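Local coordinates for protein ATP-dependent DNA ligase (Mycobacterium tuberculosis, PDB 6NHX) that joins DNA strands at the expense of ATP and, together with Ku, repairs double-strand breaks by non-homologous end joining, at residues 35-40 with 79-84; 194-199 with 270-275; 210-215 with 224-229; 249-254 with 265-270. The protein carries 1 engineered substitution. All coordinates share one frame; numbering follows the deposited sequence.

Contact 1 (35-40 with 79-84); sequences YRLLVE and GEAVVL. With ATP (adenosine-5'-triphosphate), chain B.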
loop_
_atom_site.group_PDB
_atom_site.type_symbol
_atom_site.label_atom_id
_atom_site.label_comp_id
_atom_site.label_asym_id
_atom_site.label_seq_id
_atom_site.Cartn_x
_atom_site.Cartn_y
_atom_site.Cartn_z
ATOM N N TYR A 35 4.156 -2.438 2.244
ATOM C CA TYR A 35 4.792 -1.489 3.146
ATOM C C TYR A 35 6.101 -1.029 2.517
ATOM O O TYR A 35 6.903 -1.854 2.063
ATOM C CB TYR A 35 5.082 -2.105 4.515
ATOM C CG TYR A 35 3.893 -2.380 5.399
ATOM C CD1 TYR A 35 2.775 -1.554 5.406
ATOM C CD2 TYR A 35 3.903 -3.465 6.248
ATOM C CE1 TYR A 35 1.695 -1.830 6.238
ATOM C CE2 TYR A 35 2.844 -3.744 7.075
ATOM C CZ TYR A 35 1.743 -2.934 7.069
ATOM O OH TYR A 35 0.706 -3.255 7.915
ATOM N N ARG A 36 6.319 0.280 2.506
ATOM C CA ARG A 36 7.534 0.849 1.941
ATOM C C ARG A 36 8.727 0.546 2.834
ATOM O O ARG A 36 8.672 0.734 4.053
ATOM C CB ARG A 36 7.354 2.362 1.835
ATOM C CG ARG A 36 8.482 3.049 1.098
ATOM C CD ARG A 36 8.368 2.842 -0.397
ATOM N NE ARG A 36 9.289 3.691 -1.142
ATOM C CZ ARG A 36 9.031 4.939 -1.507
ATOM N NH1 ARG A 36 7.866 5.496 -1.208
ATOM N NH2 ARG A 36 9.936 5.630 -2.182
ATOM N N LEU A 37 9.826 0.097 2.226
ATOM C CA LEU A 37 11.040 -0.186 2.976
ATOM C C LEU A 37 12.253 0.372 2.253
ATOM O O LEU A 37 12.368 0.256 1.031
ATOM C CB LEU A 37 11.267 -1.687 3.156
ATOM C CG LEU A 37 10.338 -2.411 4.128
ATOM C CD1 LEU A 37 10.750 -3.865 4.247
ATOM C CD2 LEU A 37 10.309 -1.735 5.499
ATOM N N LEU A 38 13.160 0.963 3.024
ATOM C CA LEU A 38 14.528 1.201 2.585
ATOM C C LEU A 38 15.376 0.067 3.140
ATOM O O LEU A 38 15.253 -0.290 4.318
ATOM C CB LEU A 38 15.047 2.558 3.075
ATOM C CG LEU A 38 14.282 3.775 2.528
ATOM C CD1 LEU A 38 14.842 5.050 3.126
ATOM C CD2 LEU A 38 14.335 3.840 1.004
ATOM N N VAL A 39 16.222 -0.505 2.291
ATOM C CA VAL A 39 16.958 -1.723 2.619
ATOM C C VAL A 39 18.448 -1.456 2.445
ATOM O O VAL A 39 18.890 -1.083 1.352
ATOM C CB VAL A 39 16.529 -2.892 1.723
ATOM C CG1 VAL A 39 17.395 -4.139 1.991
ATOM C CG2 VAL A 39 15.034 -3.183 1.897
ATOM N N GLU A 40 19.214 -1.654 3.507
ATOM C CA GLU A 40 20.665 -1.575 3.446
ATOM C C GLU A 40 21.213 -2.991 3.512
ATOM O O GLU A 40 20.969 -3.700 4.490
ATOM C CB GLU A 40 21.201 -0.764 4.621
ATOM C CG GLU A 40 22.709 -0.640 4.658
ATOM C CD GLU A 40 23.163 -0.111 5.986
ATOM O OE1 GLU A 40 23.571 1.062 6.039
ATOM O OE2 GLU A 40 23.089 -0.862 6.983
ATOM N N GLY A 79 12.048 0.056 -2.056
ATOM C CA GLY A 79 11.047 -0.807 -2.643
ATOM C C GLY A 79 9.907 -1.048 -1.686
ATOM O O GLY A 79 9.729 -0.321 -0.707
ATOM N N GLU A 80 9.155 -2.107 -1.971
ATOM C CA GLU A 80 7.948 -2.438 -1.220
ATOM C C GLU A 80 8.059 -3.857 -0.686
ATOM O O GLU A 80 8.388 -4.776 -1.442
ATOM C CB GLU A 80 6.714 -2.349 -2.130
ATOM C CG GLU A 80 5.402 -2.153 -1.397
ATOM C CD GLU A 80 5.040 -0.690 -1.251
ATOM O OE1 GLU A 80 5.799 0.165 -1.744
ATOM O OE2 GLU A 80 3.991 -0.391 -0.650
ATOM N N ALA A 81 7.781 -4.043 0.603
ATOM C CA ALA A 81 7.535 -5.382 1.117
ATOM C C ALA A 81 6.096 -5.748 0.784
ATOM O O ALA A 81 5.181 -4.953 1.012
ATOM C CB ALA A 81 7.758 -5.426 2.626
ATOM N N VAL A 82 5.905 -6.938 0.212
ATOM C CA VAL A 82 4.607 -7.356 -0.297
ATOM C C VAL A 82 4.295 -8.785 0.123
ATOM O O VAL A 82 5.188 -9.623 0.325
ATOM C CB VAL A 82 4.478 -7.229 -1.831
ATOM C CG1 VAL A 82 4.588 -5.777 -2.279
ATOM C CG2 VAL A 82 5.542 -8.108 -2.508
ATOM N N VAL A 83 3.000 -9.049 0.231
ATOM C CA VAL A 83 2.453 -10.390 0.337
ATOM C C VAL A 83 1.534 -10.574 -0.859
ATOM O O VAL A 83 0.631 -9.760 -1.081
ATOM C CB VAL A 83 1.685 -10.595 1.660
ATOM C CG1 VAL A 83 0.940 -11.934 1.682
ATOM C CG2 VAL A 83 2.602 -10.463 2.860
ATOM N N LEU A 84 1.749 -11.644 -1.613
ATOM C CA LEU A 84 0.998 -11.890 -2.835
ATOM C C LEU A 84 -0.288 -12.655 -2.542
ATOM O O LEU A 84 -0.302 -13.584 -1.730
ATOM C CB LEU A 84 1.859 -12.678 -3.830
ATOM C CG LEU A 84 3.231 -12.067 -4.138
ATOM C CD1 LEU A 84 3.954 -12.868 -5.222
ATOM C CD2 LEU A 84 3.096 -10.592 -4.541
HETATM P PG ATP B . 1.311 7.913 0.617
HETATM O O1G ATP B . 1.632 8.385 -0.787
HETATM O O2G ATP B . 1.370 8.984 1.689
HETATM O O3G ATP B . 2.080 6.659 0.995
HETATM P PB ATP B . -0.965 6.071 0.552
HETATM O O1B ATP B . -2.459 6.260 0.610
HETATM O O2B ATP B . -0.264 5.107 1.484
HETATM O O3B ATP B . -0.266 7.523 0.613
HETATM P PA ATP B . -1.395 5.450 -2.247
HETATM O O1A ATP B . -2.128 6.723 -2.542
HETATM O O2A ATP B . -2.052 4.103 -2.099
HETATM O O3A ATP B . -0.521 5.698 -0.935
HETATM O "O5'" ATP B . -0.102 5.361 -3.217
HETATM C "C5'" ATP B . 0.624 4.141 -3.344
HETATM C "C4'" ATP B . 1.639 3.977 -2.208
HETATM O "O4'" ATP B . 2.460 2.856 -2.538
HETATM C "C3'" ATP B . 2.569 5.160 -2.042
HETATM O "O3'" ATP B . 3.070 5.162 -0.709
HETATM C "C2'" ATP B . 3.687 4.780 -2.971
HETATM O "O2'" ATP B . 4.916 5.451 -2.657
HETATM C "C1'" ATP B . 3.805 3.274 -2.757
HETATM N N9 ATP B . 4.235 2.567 -3.980
HETATM C C8 ATP B . 3.684 1.435 -4.487
HETATM N N7 ATP B . 4.347 1.031 -5.606
HETATM C C5 ATP B . 5.345 1.915 -5.794
HETATM C C6 ATP B . 6.393 2.089 -6.790
HETATM N N6 ATP B . 6.493 1.243 -7.822
HETATM N N1 ATP B . 7.225 3.130 -6.646
HETATM C C2 ATP B . 7.134 3.999 -5.632
HETATM N N3 ATP B . 6.186 3.912 -4.686
HETATM C C4 ATP B . 5.273 2.916 -4.737
#
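Tyr35 and Ala81 exchange backbone hydrogen bonds, as do Leu37 and Gly79, in an antiparallel pairing whose short strand segments are strongly twisted, 125° between their directions. The Leu37 N to Gly79 O bond is 3.0 Å long and almost straight. Between these two hydrogen-bonded pairs lies the non-hydrogen-bonded pair Arg36 and Glu80, and both of its side chains take part in the ATP pocket. Arg36 leaves the strand with CG anti to the backbone N (chi1 -173°), bends at chi2, and lays CD beside the carbonyl of Gly79, 3.5 Å from its O. From there the guanidinium reaches the nucleotide: NH1 stands 3.3 Å from ATP O2', and N3 of the adenine lies over one face, toward the rim. A salt bridge from NE to Asp78 and a hydrogen bond from NH2 to the carbonyl of Met11 fix its rotation. Glu80 crosses Arg36 at about a right angle and sets OE1 over the adenine face, 3.6 Å from ATP N9; that buried oxygen has no hydrogen-bonding partner in the model. On the other face of the sheet, Leu37 CD1 rests on Ala81 CB at 3.7 Å. Strand 35-42 runs between strands 45-50 and 74-82, and strand 105-114 flanks the latter; helix 92-96 touches Tyr35 through Met95 and Gln96.

Contact 2 (194-199 with 270-275); sequences VVIGGW and PALVAE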
loop_
_atom_site.group_PDB
_atom_site.type_symbol
_atom_site.label_atom_id
_atom_site.label_comp_id
_atom_site.label_asym_id
_atom_site.label_seq_id
_atom_site.Cartn_x
_atom_site.Cartn_y
_atom_site.Cartn_z
ATOM N N VAL A 194 -13.222 5.473 5.104
ATOM C CA VAL A 194 -14.458 5.271 5.853
ATOM C C VAL A 194 -14.103 4.947 7.294
ATOM O O VAL A 194 -12.979 4.554 7.603
ATOM C CB VAL A 194 -15.345 4.153 5.259
ATOM C CG1 VAL A 194 -15.813 4.503 3.848
ATOM C CG2 VAL A 194 -14.597 2.831 5.274
ATOM N N VAL A 195 -15.065 5.136 8.191
ATOM C CA VAL A 195 -14.929 4.726 9.586
ATOM C C VAL A 195 -15.765 3.473 9.810
ATOM O O VAL A 195 -16.905 3.379 9.329
ATOM C CB VAL A 195 -15.337 5.865 10.539
ATOM C CG1 VAL A 195 -15.322 5.410 12.004
ATOM C CG2 VAL A 195 -14.428 7.063 10.330
ATOM N N ILE A 196 -15.196 2.494 10.511
ATOM C CA ILE A 196 -15.918 1.263 10.811
ATOM C C ILE A 196 -16.869 1.501 11.973
ATOM O O ILE A 196 -16.458 1.968 13.043
ATOM C CB ILE A 196 -14.934 0.129 11.128
ATOM C CG1 ILE A 196 -13.992 -0.091 9.939
ATOM C CG2 ILE A 196 -15.707 -1.122 11.470
ATOM C CD1 ILE A 196 -12.842 -1.044 10.244
ATOM N N GLY A 197 -18.151 1.185 11.771
ATOM C CA GLY A 197 -19.115 1.294 12.848
ATOM C C GLY A 197 -19.645 -0.013 13.405
ATOM O O GLY A 197 -20.310 -0.043 14.442
ATOM N N GLY A 198 -19.326 -1.111 12.729
ATOM C CA GLY A 198 -19.739 -2.415 13.212
ATOM C C GLY A 198 -19.217 -3.492 12.289
ATOM O O GLY A 198 -18.657 -3.217 11.226
ATOM N N TRP A 199 -19.405 -4.737 12.719
ATOM C CA TRP A 199 -18.929 -5.851 11.910
ATOM C C TRP A 199 -19.865 -7.042 12.032
ATOM O O TRP A 199 -20.544 -7.218 13.042
ATOM C CB TRP A 199 -17.484 -6.259 12.259
ATOM C CG TRP A 199 -17.294 -6.758 13.658
ATOM C CD1 TRP A 199 -16.995 -6.011 14.763
ATOM C CD2 TRP A 199 -17.353 -8.121 14.101
ATOM N NE1 TRP A 199 -16.876 -6.821 15.868
ATOM C CE2 TRP A 199 -17.098 -8.120 15.492
ATOM C CE3 TRP A 199 -17.608 -9.340 13.461
ATOM C CZ2 TRP A 199 -17.084 -9.292 16.249
ATOM C CZ3 TRP A 199 -17.598 -10.504 14.217
ATOM C CH2 TRP A 199 -17.336 -10.470 15.596
ATOM N N PRO A 270 -16.544 4.409 16.936
ATOM C CA PRO A 270 -16.130 4.810 15.576
ATOM C C PRO A 270 -14.718 5.370 15.545
ATOM O O PRO A 270 -14.484 6.541 15.220
ATOM C CB PRO A 270 -17.194 5.860 15.212
ATOM C CG PRO A 270 -17.588 6.463 16.524
ATOM C CD PRO A 270 -17.527 5.330 17.526
ATOM N N ALA A 271 -13.755 4.506 15.868
ATOM C CA ALA A 271 -12.369 4.903 16.042
ATOM C C ALA A 271 -11.453 4.505 14.893
ATOM O O ALA A 271 -10.403 5.137 14.723
ATOM C CB ALA A 271 -11.811 4.313 17.345
ATOM N N LEU A 272 -11.813 3.496 14.103
ATOM C CA LEU A 272 -10.924 2.926 13.093
ATOM C C LEU A 272 -11.280 3.403 11.692
ATOM O O LEU A 272 -12.433 3.282 11.259
ATOM C CB LEU A 272 -11.007 1.402 13.111
ATOM C CG LEU A 272 -10.459 0.638 14.309
ATOM C CD1 LEU A 272 -10.446 -0.839 13.969
ATOM C CD2 LEU A 272 -9.070 1.124 14.680
ATOM N N VAL A 273 -10.288 3.908 10.982
ATOM C CA VAL A 273 -10.409 4.288 9.581
ATOM C C VAL A 273 -9.969 3.116 8.713
ATOM O O VAL A 273 -8.997 2.411 9.023
ATOM C CB VAL A 273 -9.568 5.547 9.294
ATOM C CG1 VAL A 273 -9.659 5.959 7.834
ATOM C CG2 VAL A 273 -9.988 6.680 10.208
ATOM N N ALA A 274 -10.683 2.900 7.625
ATOM C CA ALA A 274 -10.310 1.947 6.597
ATOM C C ALA A 274 -10.415 2.626 5.243
ATOM O O ALA A 274 -11.028 3.683 5.098
ATOM C CB ALA A 274 -11.239 0.739 6.611
ATOM N N GLU A 275 -9.805 2.015 4.238
ATOM C CA GLU A 275 -9.926 2.475 2.867
ATOM C C GLU A 275 -10.653 1.418 2.061
ATOM O O GLU A 275 -10.347 0.224 2.179
ATOM C CB GLU A 275 -8.553 2.730 2.251
ATOM C CG GLU A 275 -8.242 4.193 2.071
ATOM C CD GLU A 275 -6.854 4.415 1.524
ATOM O OE1 GLU A 275 -6.544 5.561 1.141
ATOM O OE2 GLU A 275 -6.074 3.442 1.479
HETATM O O HOH W 1 -14.148 1.750 14.439
#
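Val194 and Ala274 form an antiparallel hydrogen-bonded pair, each N to the other's O at 2.8 Å. One step along, Ile196 N donates to Leu272 O at 3.0 Å, and the same oxygen takes a CA-H contact from Val195 CA at 3.3 Å. Beyond that the two chains part, and a water bridges them, donating to Ile196 O at 2.7 Å and accepting from Leu272 N at 2.9 Å. Side chains fill in on both faces. Val195 turns CG1 anti to its own N (chi1 175°), which places that methyl against the turn at Pro270, 3.7 Å from Pro270 CB. Across the sheet, Ile196 CD1 lies over Leu272 CB at 4.2 Å, with the methyl of Ala274 alongside. Further out, Leu243 of helix 235-243 covers both Ile196 and Leu272, whereas Pro301 covers Val195 and Val273. Gly197 and Gly198 together face Leu212 in a classic beta bulge, a kink consistent with the curled sheet of the OB domain. Backbone hydrogen bonds, one bridging water and apolar side chains do the joining here; charge appears only at the end of segment 270-275, where Glu275 turns away to salt bridges with Arg293 and Arg296.

Contact 3 (210-215 with 224-229); sequences SLLMGI and AGRVGT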
loop_
_atom_site.group_PDB
_atom_site.type_symbol
_atom_site.label_atom_id
_atom_site.label_comp_id
_atom_site.label_asym_id
_atom_site.label_seq_id
_atom_site.Cartn_x
_atom_site.Cartn_y
_atom_site.Cartn_z
ATOM N N SER A 210 -17.750 -9.125 7.212
ATOM C CA SER A 210 -18.005 -7.854 6.563
ATOM C C SER A 210 -18.013 -6.753 7.611
ATOM O O SER A 210 -18.147 -7.004 8.812
ATOM C CB SER A 210 -19.344 -7.883 5.825
ATOM O OG SER A 210 -20.393 -8.216 6.719
ATOM N N LEU A 211 -17.875 -5.531 7.124
ATOM C CA LEU A 211 -17.792 -4.353 7.966
ATOM C C LEU A 211 -18.849 -3.371 7.505
ATOM O O LEU A 211 -19.091 -3.216 6.302
ATOM C CB LEU A 211 -16.416 -3.704 7.868
ATOM C CG LEU A 211 -15.279 -4.597 8.361
ATOM C CD1 LEU A 211 -13.974 -3.986 7.983
ATOM C CD2 LEU A 211 -15.349 -4.756 9.852
ATOM N N LEU A 212 -19.466 -2.711 8.471
ATOM C CA LEU A 212 -20.471 -1.697 8.209
ATOM C C LEU A 212 -19.763 -0.349 8.308
ATOM O O LEU A 212 -19.249 0.004 9.374
ATOM C CB LEU A 212 -21.610 -1.822 9.222
ATOM C CG LEU A 212 -22.519 -3.062 9.077
ATOM C CD1 LEU A 212 -22.999 -3.258 7.644
ATOM C CD2 LEU A 212 -21.880 -4.356 9.604
ATOM N N MET A 213 -19.716 0.374 7.189
ATOM C CA MET A 213 -18.907 1.568 6.992
ATOM C C MET A 213 -19.736 2.824 7.177
ATOM O O MET A 213 -20.933 2.841 6.876
ATOM C CB MET A 213 -18.397 1.611 5.547
ATOM C CG MET A 213 -17.604 0.405 5.078
ATOM S SD MET A 213 -17.279 0.576 3.305
ATOM C CE MET A 213 -18.934 0.507 2.635
ATOM N N GLY A 214 -19.074 3.900 7.602
ATOM C CA GLY A 214 -19.743 5.188 7.656
ATOM C C GLY A 214 -18.814 6.366 7.417
ATOM O O GLY A 214 -17.584 6.254 7.556
ATOM N N ILE A 215 -19.421 7.486 7.069
ATOM C CA ILE A 215 -18.723 8.769 6.953
ATOM C C ILE A 215 -19.168 9.628 8.134
ATOM O O ILE A 215 -20.372 9.814 8.323
ATOM C CB ILE A 215 -19.064 9.478 5.628
ATOM C CG1 ILE A 215 -18.718 8.601 4.424
ATOM C CG2 ILE A 215 -18.362 10.830 5.541
ATOM C CD1 ILE A 215 -17.241 8.300 4.256
ATOM N N ALA A 224 -22.550 3.993 4.893
ATOM C CA ALA A 224 -22.091 3.969 3.514
ATOM C C ALA A 224 -22.145 2.579 2.895
ATOM O O ALA A 224 -21.764 2.414 1.727
ATOM C CB ALA A 224 -20.656 4.506 3.441
ATOM N N GLY A 225 -22.595 1.583 3.636
ATOM C CA GLY A 225 -22.779 0.249 3.104
ATOM C C GLY A 225 -21.955 -0.787 3.843
ATOM O O GLY A 225 -21.120 -0.488 4.696
ATOM N N ARG A 226 -22.239 -2.031 3.501
ATOM C CA ARG A 226 -21.459 -3.152 3.977
ATOM C C ARG A 226 -20.343 -3.427 2.985
ATOM O O ARG A 226 -20.564 -3.426 1.769
ATOM C CB ARG A 226 -22.354 -4.384 4.084
ATOM C CG ARG A 226 -21.597 -5.643 4.417
ATOM C CD ARG A 226 -22.436 -6.888 4.184
ATOM N NE ARG A 226 -23.777 -6.726 4.729
ATOM C CZ ARG A 226 -24.073 -6.826 6.019
ATOM N NH1 ARG A 226 -23.127 -7.101 6.907
ATOM N NH2 ARG A 226 -25.324 -6.652 6.422
ATOM N N VAL A 227 -19.140 -3.642 3.505
ATOM C CA VAL A 227 -17.987 -4.027 2.696
ATOM C C VAL A 227 -17.556 -5.419 3.126
ATOM O O VAL A 227 -17.253 -5.651 4.301
ATOM C CB VAL A 227 -16.825 -3.013 2.767
ATOM C CG1 VAL A 227 -16.228 -2.893 4.161
ATOM C CG2 VAL A 227 -15.744 -3.366 1.737
ATOM N N GLY A 228 -17.561 -6.353 2.183
ATOM C CA GLY A 228 -17.025 -7.669 2.470
ATOM C C GLY A 228 -15.521 -7.595 2.670
ATOM O O GLY A 228 -14.829 -6.786 2.050
ATOM N N THR A 229 -15.013 -8.446 3.560
ATOM C CA THR A 229 -13.578 -8.467 3.825
ATOM C C THR A 229 -12.792 -9.236 2.771
ATOM O O THR A 229 -11.589 -9.002 2.627
ATOM C CB THR A 229 -13.285 -9.062 5.208
ATOM O OG1 THR A 229 -13.681 -10.440 5.230
ATOM C CG2 THR A 229 -14.029 -8.296 6.298
#
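Met213 lies across Val227 and Gly225 and loses more surface here than any other residue of the pair of strands. Its side chain meets Val227 at about a right angle, SD 3.7 Å from Val227 CB. The chain then bends at chi3 (-64°), which folds the methyl back over the opposite backbone until CE is only 3.2 Å from Gly225 O. That same oxygen accepts a straight bond from Met213 N, so one carbonyl has a donor at one point and a methyl pressed close at another. Gly225 has backbone angles that call for glycine, and the methionine methyl packs directly against its backbone. Val227 adds CG1 against Leu211 CB at 3.8 Å, while its N donates to Leu211 O at 2.8 Å. These strands, 208-217 and 220-228, form a beta hairpin of the OB domain. The face carrying Met213 and Val227 turns inward, where Val276 of strand 273-278 touches both. Ser210 works on the other face. Its OG, between the backbone N and the carbonyl carbon (chi1 57°), accepts a 3.0 Å hydrogen bond from Arg226 NH1 and sits at the guanidinium edge, close to its plane. Ser210 CB packs on Arg226 CG at 3.5 Å. At the far end of the arginine, NH2 comes close to Arg200 NH1, a like charge. Leu212 runs side by side with Arg226, sets CD1 over one guanidinium face, toward its rim, and with the same methyl touches Arg226 CB at 3.8 Å.

Contact 4 (249-254 with 265-270); sequences DESPFD and ITYVKP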
loop_
_atom_site.group_PDB
_atom_site.type_symbol
_atom_site.label_atom_id
_atom_site.label_comp_id
_atom_site.label_asym_id
_atom_site.label_seq_id
_atom_site.Cartn_x
_atom_site.Cartn_y
_atom_site.Cartn_z
ATOM N N ASP A 249 -22.465 -1.512 22.893
ATOM C CA ASP A 249 -23.881 -1.711 22.617
ATOM C C ASP A 249 -24.511 -0.529 21.897
ATOM O O ASP A 249 -25.660 -0.638 21.453
ATOM C CB ASP A 249 -24.649 -1.936 23.922
ATOM C CG ASP A 249 -24.282 -3.238 24.599
ATOM O OD1 ASP A 249 -24.402 -3.310 25.840
ATOM O OD2 ASP A 249 -23.878 -4.188 23.895
ATOM N N GLU A 250 -23.806 0.590 21.777
ATOM C CA GLU A 250 -24.369 1.819 21.236
ATOM C C GLU A 250 -23.997 1.927 19.762
ATOM O O GLU A 250 -22.813 1.913 19.411
ATOM C CB GLU A 250 -23.858 3.034 22.015
ATOM C CG GLU A 250 -24.049 4.374 21.300
ATOM C CD GLU A 250 -24.500 5.495 22.231
ATOM O OE1 GLU A 250 -25.403 5.258 23.062
ATOM O OE2 GLU A 250 -23.957 6.618 22.128
ATOM N N SER A 251 -25.004 2.015 18.904
ATOM C CA SER A 251 -24.745 2.204 17.491
ATOM C C SER A 251 -24.146 3.589 17.263
ATOM O O SER A 251 -24.622 4.576 17.839
ATOM C CB SER A 251 -26.045 2.099 16.698
ATOM O OG SER A 251 -25.802 2.488 15.357
ATOM N N PRO A 252 -23.106 3.697 16.442
ATOM C CA PRO A 252 -22.531 5.008 16.120
ATOM C C PRO A 252 -23.173 5.697 14.928
ATOM O O PRO A 252 -22.761 6.810 14.580
ATOM C CB PRO A 252 -21.076 4.646 15.798
ATOM C CG PRO A 252 -21.187 3.295 15.149
ATOM C CD PRO A 252 -22.280 2.584 15.917
ATOM N N PHE A 253 -24.173 5.082 14.312
ATOM C CA PHE A 253 -24.751 5.613 13.086
ATOM C C PHE A 253 -25.811 6.666 13.387
ATOM O O PHE A 253 -26.449 6.644 14.438
ATOM C CB PHE A 253 -25.334 4.471 12.257
ATOM C CG PHE A 253 -24.282 3.533 11.749
ATOM C CD1 PHE A 253 -23.548 3.859 10.626
ATOM C CD2 PHE A 253 -24.006 2.344 12.421
ATOM C CE1 PHE A 253 -22.548 3.018 10.166
ATOM C CE2 PHE A 253 -22.995 1.493 11.966
ATOM C CZ PHE A 253 -22.287 1.825 10.832
ATOM N N ASP A 254 -25.973 7.603 12.446
ATOM C CA ASP A 254 -26.914 8.704 12.629
ATOM C C ASP A 254 -28.378 8.306 12.473
ATOM O O ASP A 254 -29.254 9.081 12.858
ATOM C CB ASP A 254 -26.556 9.912 11.739
ATOM C CG ASP A 254 -26.834 9.689 10.265
ATOM O OD1 ASP A 254 -27.052 8.542 9.834
ATOM O OD2 ASP A 254 -26.830 10.692 9.520
ATOM N N ILE A 265 -24.950 -7.987 13.950
ATOM C CA ILE A 265 -23.909 -6.970 14.029
ATOM C C ILE A 265 -23.373 -6.851 15.450
ATOM O O ILE A 265 -24.103 -6.991 16.436
ATOM C CB ILE A 265 -24.425 -5.622 13.488
ATOM C CG1 ILE A 265 -23.256 -4.731 13.081
ATOM C CG2 ILE A 265 -25.298 -4.913 14.525
ATOM C CD1 ILE A 265 -23.709 -3.392 12.534
ATOM N N THR A 266 -22.068 -6.616 15.547
ATOM C CA THR A 266 -21.436 -6.100 16.751
ATOM C C THR A 266 -21.026 -4.665 16.443
ATOM O O THR A 266 -20.245 -4.433 15.513
ATOM C CB THR A 266 -20.202 -6.931 17.104
ATOM O OG1 THR A 266 -20.592 -8.299 17.274
ATOM C CG2 THR A 266 -19.571 -6.425 18.403
ATOM N N TYR A 267 -21.564 -3.716 17.208
ATOM C CA TYR A 267 -21.200 -2.316 17.004
ATOM C C TYR A 267 -19.849 -2.020 17.639
ATOM O O TYR A 267 -19.444 -2.666 18.613
ATOM C CB TYR A 267 -22.259 -1.386 17.605
ATOM C CG TYR A 267 -23.561 -1.380 16.833
ATOM C CD1 TYR A 267 -23.610 -0.865 15.542
ATOM C CD2 TYR A 267 -24.708 -1.921 17.374
ATOM C CE1 TYR A 267 -24.772 -0.876 14.818
ATOM C CE2 TYR A 267 -25.884 -1.929 16.655
ATOM C CZ TYR A 267 -25.897 -1.412 15.371
ATOM O OH TYR A 267 -27.070 -1.413 14.641
ATOM N N VAL A 268 -19.142 -1.044 17.068
ATOM C CA VAL A 268 -17.875 -0.586 17.622
ATOM C C VAL A 268 -17.882 0.928 17.773
ATOM O O VAL A 268 -18.594 1.652 17.060
ATOM C CB VAL A 268 -16.655 -1.054 16.803
ATOM C CG1 VAL A 268 -16.498 -2.570 16.941
ATOM C CG2 VAL A 268 -16.784 -0.638 15.347
ATOM N N LYS A 269 -17.095 1.403 18.731
ATOM C CA LYS A 269 -16.804 2.822 18.798
ATOM C C LYS A 269 -16.162 3.248 17.476
ATOM O O LYS A 269 -15.348 2.504 16.915
ATOM C CB LYS A 269 -15.866 3.107 19.972
ATOM C CG LYS A 269 -16.514 2.877 21.341
ATOM N N PRO A 270 -16.544 4.409 16.936
ATOM C CA PRO A 270 -16.130 4.810 15.576
ATOM C C PRO A 270 -14.718 5.370 15.545
ATOM O O PRO A 270 -14.484 6.541 15.220
ATOM C CB PRO A 270 -17.194 5.860 15.212
ATOM C CG PRO A 270 -17.588 6.463 16.524
ATOM C CD PRO A 270 -17.527 5.330 17.526
HETATM O O HOH W 2 -20.407 3.183 18.710
HETATM O O HOH W 3 -27.851 1.142 14.233
#
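Tyr267 lays its ring over Ser251, whose CB stands 3.8 Å from the ring centroid and 14° off the normal, a CH-pi contact over the face. Ile265 CG2 covers the opposite face, toward the rim, so the ring lies between Ile265 of its own segment and Ser251 of the loop. The serine hydroxyl swings anti to the backbone N (chi1 171°) and points forward along its own chain, where OG accepts from Phe253 N at 3.2 Å. A water joins Ser251 OG and Tyr267 OH, 2.7 Å from each. Phe253 crosses the tyrosine obliquely, presenting its edge to Tyr267 CE1, which is 4.1 Å from Phe253 CD2. Pro252 packs on segment 265-270: CD meets Tyr267 CD1 at 3.7 Å, CG leans on Val268 O, and CB reaches the ring of Pro270. A second water donates to both Glu250 O and Val268 O, linking the backbones where they do not bond directly. Leu221 of strand 220-228 backs Pro252, Phe253 and Pro270. Ser251 and Phe253 thus form an ST turn, which shapes the loop leading from strand 247-248 toward helix 259-262 along the rim of the OB-domain sheet.

Contact 1 comes first along the chain and stands apart: it belongs to the sheet beside ATP in the nucleotidyltransferase (ligase) domain, with its centre about 26 to 35 Å from those of the other three. Contacts 2, 3 and 4 share the curled antiparallel sheet of the OB domain, their centres about 8 to 12 Å apart. Strand 190-201 ties them together, bonding to 208-217 of contact 3 and to 266-268 of contact 4, while contacts 3 and 4 follow one another between the two segments of contact 2. Contacts 2 and 4 meet at Pro270; Phe253 and Ile265 of contact 4 pack on contact 3. In this closed form the OB domain also reaches ATP, through Arg293.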